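Local coordinates for protein alpha-glucosidase (Bacteroides thetaiotaomicron, PDB 5XFM) that probably hydrolyses terminal beta-L-arabinopyranosyl and alpha-galactosyl residues, as a calcium-containing glycoside hydrolase of family 97, at residues P237-A251 with D403-L415. The protein carries 1 engineered substitution. Sequence-based numbering, arbitrary orientation.
Sequences PMAEENNGNGTVAPA and DFFGGDKQETMRL
Lys409 threads its side chain, extended beyond CG, into the coil of 237-251, where NZ is ringed by four backbone carbonyls. Lys409 NZ lies 2.8 Å from Ala239 O and also hydrogen-bonds to the O atoms of Glu241, Asn245 and Gly246. Most of these oxygens are met from above their carbonyl planes; Gly244 N takes the opposite face of Glu241 O, and Asn242 ND2 that of Asn245 O. Pro237 CG near Lys409 CG and Val248 CG2, 4.1 Å from Lys409 CE, cover one side of the stem. Cut back to alanine, this position would probably leave Ala239 O and Gly246 O without their ammonium donor and Glu241 O and Asn245 O each short of one of two donors. Alongside, Glu241 OE1 accepts Asp408 N (2.8 Å) on its syn side, 31° out of the carboxylate plane, and sits close over Gly407 CA (3.2 Å); OE2 takes Met238 N. Asn242 packs CB on Gly406 O at 3.4 Å. Gln410 lays its amide against the Ala251 backbone, OE1 receiving N at 3.0 Å and NE2 reaching O at 3.1 Å, both in the carbonyl plane; NE2 also bonds Ser216 O. The contact joins the N-terminal beta-sandwich domain to the catalytic (beta/alpha)8-type barrel: the loop between strands 231-235 and 251-253 covers the turn linking barrel strand 399-403 to helix 410-425, with Lys409 as the helix N-cap. Toward the partly exposed side, at Gly246 and Thr247, the packing thins. Glu411 OE2, whose stronger partner is Tyr367 OH, takes only a weak bond from Asn242 ND2, carboxylate and amide planes 85° apart, and a water bridges Thr247 O to Glu411 N.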
loop_
_atom_site.group_PDB
_atom_site.type_symbol
_atom_site.label_atom_id
_atom_site.label_comp_id
_atom_site.label_asym_id
_atom_site.label_seq_id
_atom_site.Cartn_x
_atom_site.Cartn_y
_atom_site.Cartn_z
ATOM N N PRO A 237 -8.717 -16.325 3.141
ATOM C CA PRO A 237 -9.907 -15.683 2.563
ATOM C C PRO A 237 -11.210 -16.431 2.838
ATOM O O PRO A 237 -11.202 -17.633 3.107
ATOM C CB PRO A 237 -9.602 -15.655 1.055
ATOM C CG PRO A 237 -8.427 -16.567 0.853
ATOM C CD PRO A 237 -7.665 -16.544 2.132
ATOM N N MET A 238 -12.324 -15.704 2.785
ATOM C CA MET A 238 -13.639 -16.290 2.989
ATOM C C MET A 238 -14.097 -17.073 1.759
ATOM O O MET A 238 -13.799 -16.694 0.633
ATOM C CB MET A 238 -14.647 -15.196 3.338
ATOM C CG MET A 238 -14.231 -14.380 4.551
ATOM S SD MET A 238 -15.135 -12.835 4.696
ATOM C CE MET A 238 -14.577 -11.975 3.230
ATOM N N ALA A 239 -14.821 -18.164 1.990
ATOM C CA ALA A 239 -15.284 -19.030 0.924
ATOM C C ALA A 239 -16.202 -18.299 -0.055
ATOM O O ALA A 239 -16.228 -18.606 -1.245
ATOM C CB ALA A 239 -16.001 -20.242 1.516
ATOM N N GLU A 240 -16.940 -17.316 0.444
ATOM C CA GLU A 240 -17.891 -16.594 -0.388
ATOM C C GLU A 240 -17.223 -15.618 -1.355
ATOM O O GLU A 240 -17.895 -15.062 -2.217
ATOM C CB GLU A 240 -18.901 -15.835 0.481
ATOM C CG GLU A 240 -19.837 -16.720 1.293
ATOM C CD GLU A 240 -19.200 -17.211 2.583
ATOM O OE1 GLU A 240 -18.052 -16.810 2.874
ATOM O OE2 GLU A 240 -19.850 -18.001 3.303
ATOM N N GLU A 241 -15.915 -15.403 -1.218
ATOM C CA GLU A 241 -15.210 -14.494 -2.123
ATOM C C GLU A 241 -15.150 -15.083 -3.541
ATOM O O GLU A 241 -15.401 -16.276 -3.731
ATOM C CB GLU A 241 -13.797 -14.196 -1.616
ATOM C CG GLU A 241 -13.747 -13.323 -0.369
ATOM C CD GLU A 241 -12.323 -13.025 0.090
ATOM O OE1 GLU A 241 -11.560 -12.397 -0.681
ATOM O OE2 GLU A 241 -11.965 -13.431 1.220
ATOM N N ASN A 242 -14.859 -14.236 -4.530
ATOM C CA ASN A 242 -14.804 -14.662 -5.932
ATOM C C ASN A 242 -16.129 -15.294 -6.358
ATOM O O ASN A 242 -16.155 -16.219 -7.178
ATOM C CB ASN A 242 -13.648 -15.645 -6.148
ATOM C CG ASN A 242 -13.198 -15.718 -7.593
ATOM O OD1 ASN A 242 -13.273 -14.736 -8.329
ATOM N ND2 ASN A 242 -12.730 -16.893 -8.007
ATOM N N ASN A 243 -17.215 -14.810 -5.755
ATOM C CA ASN A 243 -18.559 -15.353 -5.957
ATOM C C ASN A 243 -18.667 -16.846 -5.621
ATOM O O ASN A 243 -19.529 -17.543 -6.144
ATOM C CB ASN A 243 -19.019 -15.113 -7.389
ATOM C CG ASN A 243 -20.524 -15.040 -7.509
ATOM O OD1 ASN A 243 -21.220 -14.658 -6.564
ATOM N ND2 ASN A 243 -21.037 -15.393 -8.676
ATOM N N GLY A 244 -17.785 -17.336 -4.752
ATOM C CA GLY A 244 -17.800 -18.738 -4.371
ATOM C C GLY A 244 -16.982 -19.639 -5.281
ATOM O O GLY A 244 -17.028 -20.862 -5.145
ATOM N N ASN A 245 -16.244 -19.048 -6.219
ATOM C CA ASN A 245 -15.375 -19.832 -7.105
ATOM C C ASN A 245 -13.967 -19.981 -6.540
ATOM O O ASN A 245 -13.406 -19.031 -5.997
ATOM C CB ASN A 245 -15.296 -19.191 -8.490
ATOM C CG ASN A 245 -16.664 -18.867 -9.054
ATOM O OD1 ASN A 245 -17.445 -19.761 -9.378
ATOM N ND2 ASN A 245 -16.964 -17.582 -9.160
ATOM N N GLY A 246 -13.405 -21.180 -6.650
ATOM C CA GLY A 246 -12.074 -21.433 -6.133
ATOM C C GLY A 246 -12.097 -21.765 -4.653
ATOM O O GLY A 246 -12.935 -21.250 -3.914
ATOM N N THR A 247 -11.172 -22.614 -4.216
ATOM C CA THR A 247 -11.119 -23.033 -2.816
ATOM C C THR A 247 -10.337 -22.036 -1.959
ATOM O O THR A 247 -9.568 -21.226 -2.474
ATOM C CB THR A 247 -10.489 -24.440 -2.666
ATOM O OG1 THR A 247 -9.353 -24.549 -3.527
ATOM C CG2 THR A 247 -11.485 -25.529 -3.041
ATOM N N VAL A 248 -10.561 -22.088 -0.650
ATOM C CA VAL A 248 -9.914 -21.181 0.300
ATOM C C VAL A 248 -8.466 -21.564 0.638
ATOM O O VAL A 248 -7.567 -20.721 0.625
ATOM C CB VAL A 248 -10.721 -21.113 1.612
ATOM C CG1 VAL A 248 -9.903 -20.471 2.731
ATOM C CG2 VAL A 248 -12.027 -20.386 1.386
ATOM N N ALA A 249 -8.230 -22.836 0.922
ATOM C CA ALA A 249 -6.904 -23.266 1.380
ATOM C C ALA A 249 -5.876 -23.245 0.253
ATOM O O ALA A 249 -6.124 -23.776 -0.829
ATOM C CB ALA A 249 -6.975 -24.647 1.993
ATOM N N PRO A 250 -4.736 -22.579 0.491
ATOM C CA PRO A 250 -3.641 -22.466 -0.474
ATOM C C PRO A 250 -2.869 -23.774 -0.648
ATOM O O PRO A 250 -2.685 -24.536 0.300
ATOM C CB PRO A 250 -2.749 -21.386 0.140
ATOM C CG PRO A 250 -2.979 -21.520 1.593
ATOM C CD PRO A 250 -4.439 -21.843 1.732
ATOM N N ALA A 251 -2.403 -24.010 -1.864
ATOM C CA ALA A 251 -1.736 -25.249 -2.204
ATOM C C ALA A 251 -0.464 -24.933 -2.965
ATOM O O ALA A 251 -0.441 -23.996 -3.761
ATOM C CB ALA A 251 -2.649 -26.135 -3.026
ATOM N N ASP A 403 -9.402 -3.278 -12.967
ATOM C CA ASP A 403 -10.299 -3.033 -11.842
ATOM C C ASP A 403 -11.145 -4.248 -11.446
ATOM O O ASP A 403 -11.215 -5.232 -12.180
ATOM C CB ASP A 403 -11.221 -1.857 -12.172
ATOM C CG ASP A 403 -11.547 -1.012 -10.956
ATOM O OD1 ASP A 403 -11.582 -1.571 -9.836
ATOM O OD2 ASP A 403 -11.763 0.212 -11.124
ATOM N N PHE A 404 -11.753 -4.169 -10.264
ATOM C CA PHE A 404 -12.802 -5.100 -9.809
ATOM C C PHE A 404 -12.401 -6.576 -9.713
ATOM O O PHE A 404 -13.066 -7.437 -10.281
ATOM C CB PHE A 404 -14.036 -4.993 -10.719
ATOM C CG PHE A 404 -14.668 -3.630 -10.741
ATOM C CD1 PHE A 404 -15.000 -2.983 -9.560
ATOM C CD2 PHE A 404 -14.936 -3.000 -11.943
ATOM C CE1 PHE A 404 -15.586 -1.733 -9.580
ATOM C CE2 PHE A 404 -15.512 -1.745 -11.969
ATOM C CZ PHE A 404 -15.839 -1.114 -10.786
ATOM N N PHE A 405 -11.350 -6.881 -8.963
ATOM C CA PHE A 405 -10.929 -8.274 -8.798
ATOM C C PHE A 405 -11.813 -9.048 -7.813
ATOM O O PHE A 405 -12.630 -8.464 -7.098
ATOM C CB PHE A 405 -9.475 -8.341 -8.352
ATOM C CG PHE A 405 -8.489 -8.023 -9.444
ATOM C CD1 PHE A 405 -8.155 -6.703 -9.731
ATOM C CD2 PHE A 405 -7.908 -9.034 -10.194
ATOM C CE1 PHE A 405 -7.238 -6.398 -10.735
ATOM C CE2 PHE A 405 -6.991 -8.735 -11.201
ATOM C CZ PHE A 405 -6.653 -7.417 -11.471
ATOM N N GLY A 406 -11.627 -10.366 -7.783
ATOM C CA GLY A 406 -12.500 -11.283 -7.061
ATOM C C GLY A 406 -12.159 -11.663 -5.626
ATOM O O GLY A 406 -12.748 -12.588 -5.067
ATOM N N GLY A 407 -11.185 -10.996 -5.024
ATOM C CA GLY A 407 -10.884 -11.256 -3.628
ATOM C C GLY A 407 -9.480 -11.780 -3.398
ATOM O O GLY A 407 -8.586 -11.549 -4.209
ATOM N N ASP A 408 -9.279 -12.509 -2.306
ATOM C CA ASP A 408 -7.933 -12.842 -1.853
ATOM C C ASP A 408 -7.541 -14.283 -2.137
ATOM O O ASP A 408 -6.442 -14.710 -1.787
ATOM C CB ASP A 408 -7.805 -12.562 -0.343
ATOM C CG ASP A 408 -7.380 -11.127 -0.035
ATOM O OD1 ASP A 408 -6.887 -10.424 -0.943
ATOM O OD2 ASP A 408 -7.533 -10.698 1.131
ATOM N N LYS A 409 -8.440 -15.039 -2.758
ATOM C CA LYS A 409 -8.153 -16.435 -3.048
ATOM C C LYS A 409 -6.964 -16.584 -3.996
ATOM O O LYS A 409 -6.716 -15.713 -4.837
ATOM C CB LYS A 409 -9.383 -17.119 -3.626
ATOM C CG LYS A 409 -10.474 -17.371 -2.607
ATOM C CD LYS A 409 -11.700 -17.992 -3.254
ATOM C CE LYS A 409 -12.699 -18.467 -2.209
ATOM N NZ LYS A 409 -13.995 -18.832 -2.842
ATOM N N GLN A 410 -6.261 -17.707 -3.864
ATOM C CA GLN A 410 -5.067 -17.995 -4.645
ATOM C C GLN A 410 -5.340 -17.915 -6.159
ATOM O O GLN A 410 -4.474 -17.524 -6.925
ATOM C CB GLN A 410 -4.507 -19.374 -4.243
ATOM C CG GLN A 410 -3.350 -19.871 -5.111
ATOM C CD GLN A 410 -2.620 -21.067 -4.527
ATOM O OE1 GLN A 410 -3.215 -21.920 -3.869
ATOM N NE2 GLN A 410 -1.325 -21.161 -4.808
ATOM N N GLU A 411 -6.545 -18.294 -6.569
ATOM C CA GLU A 411 -7.036 -18.151 -7.948
ATOM C C GLU A 411 -6.935 -16.693 -8.456
ATOM O O GLU A 411 -6.577 -16.412 -9.621
ATOM C CB GLU A 411 -8.482 -18.662 -8.001
ATOM C CG GLU A 411 -9.201 -18.527 -9.318
ATOM C CD GLU A 411 -10.423 -19.433 -9.387
ATOM O OE1 GLU A 411 -10.315 -20.606 -8.965
ATOM O OE2 GLU A 411 -11.489 -18.969 -9.853
ATOM N N THR A 412 -7.241 -15.765 -7.560
ATOM C CA THR A 412 -7.184 -14.357 -7.880
ATOM C C THR A 412 -5.736 -13.904 -7.925
ATOM O O THR A 412 -5.358 -13.100 -8.784
ATOM C CB THR A 412 -7.982 -13.510 -6.866
ATOM O OG1 THR A 412 -9.242 -14.139 -6.613
ATOM C CG2 THR A 412 -8.226 -12.102 -7.410
ATOM N N MET A 413 -4.923 -14.412 -6.999
ATOM C CA MET A 413 -3.482 -14.150 -7.022
ATOM C C MET A 413 -2.893 -14.581 -8.366
ATOM O O MET A 413 -2.082 -13.859 -8.979
ATOM C CB MET A 413 -2.767 -14.883 -5.878
ATOM C CG MET A 413 -3.243 -14.498 -4.482
ATOM S SD MET A 413 -3.088 -12.730 -4.168
ATOM C CE MET A 413 -4.819 -12.266 -4.209
ATOM N N ARG A 414 -3.313 -15.762 -8.815
ATOM C CA ARG A 414 -2.908 -16.294 -10.110
ATOM C C ARG A 414 -3.257 -15.291 -11.190
ATOM O O ARG A 414 -2.429 -14.996 -12.066
ATOM C CB ARG A 414 -3.582 -17.641 -10.390
ATOM C CG ARG A 414 -2.972 -18.807 -9.634
ATOM C CD ARG A 414 -3.754 -20.097 -9.864
ATOM N NE ARG A 414 -3.247 -21.190 -9.033
ATOM C CZ ARG A 414 -4.001 -21.941 -8.234
ATOM N NH1 ARG A 414 -5.305 -21.725 -8.155
ATOM N NH2 ARG A 414 -3.453 -22.911 -7.516
ATOM N N LEU A 415 -4.471 -14.741 -11.106
ATOM C CA LEU A 415 -4.893 -13.769 -12.108
ATOM C C LEU A 415 -4.033 -12.482 -12.100
ATOM O O LEU A 415 -3.578 -12.031 -13.162
ATOM C CB LEU A 415 -6.362 -13.422 -11.903
ATOM C CG LEU A 415 -6.977 -12.480 -12.935
ATOM C CD1 LEU A 415 -6.847 -13.058 -14.344
ATOM C CD2 LEU A 415 -8.420 -12.235 -12.585
HETATM O O HOH W 1 -8.367 -20.383 -4.785
#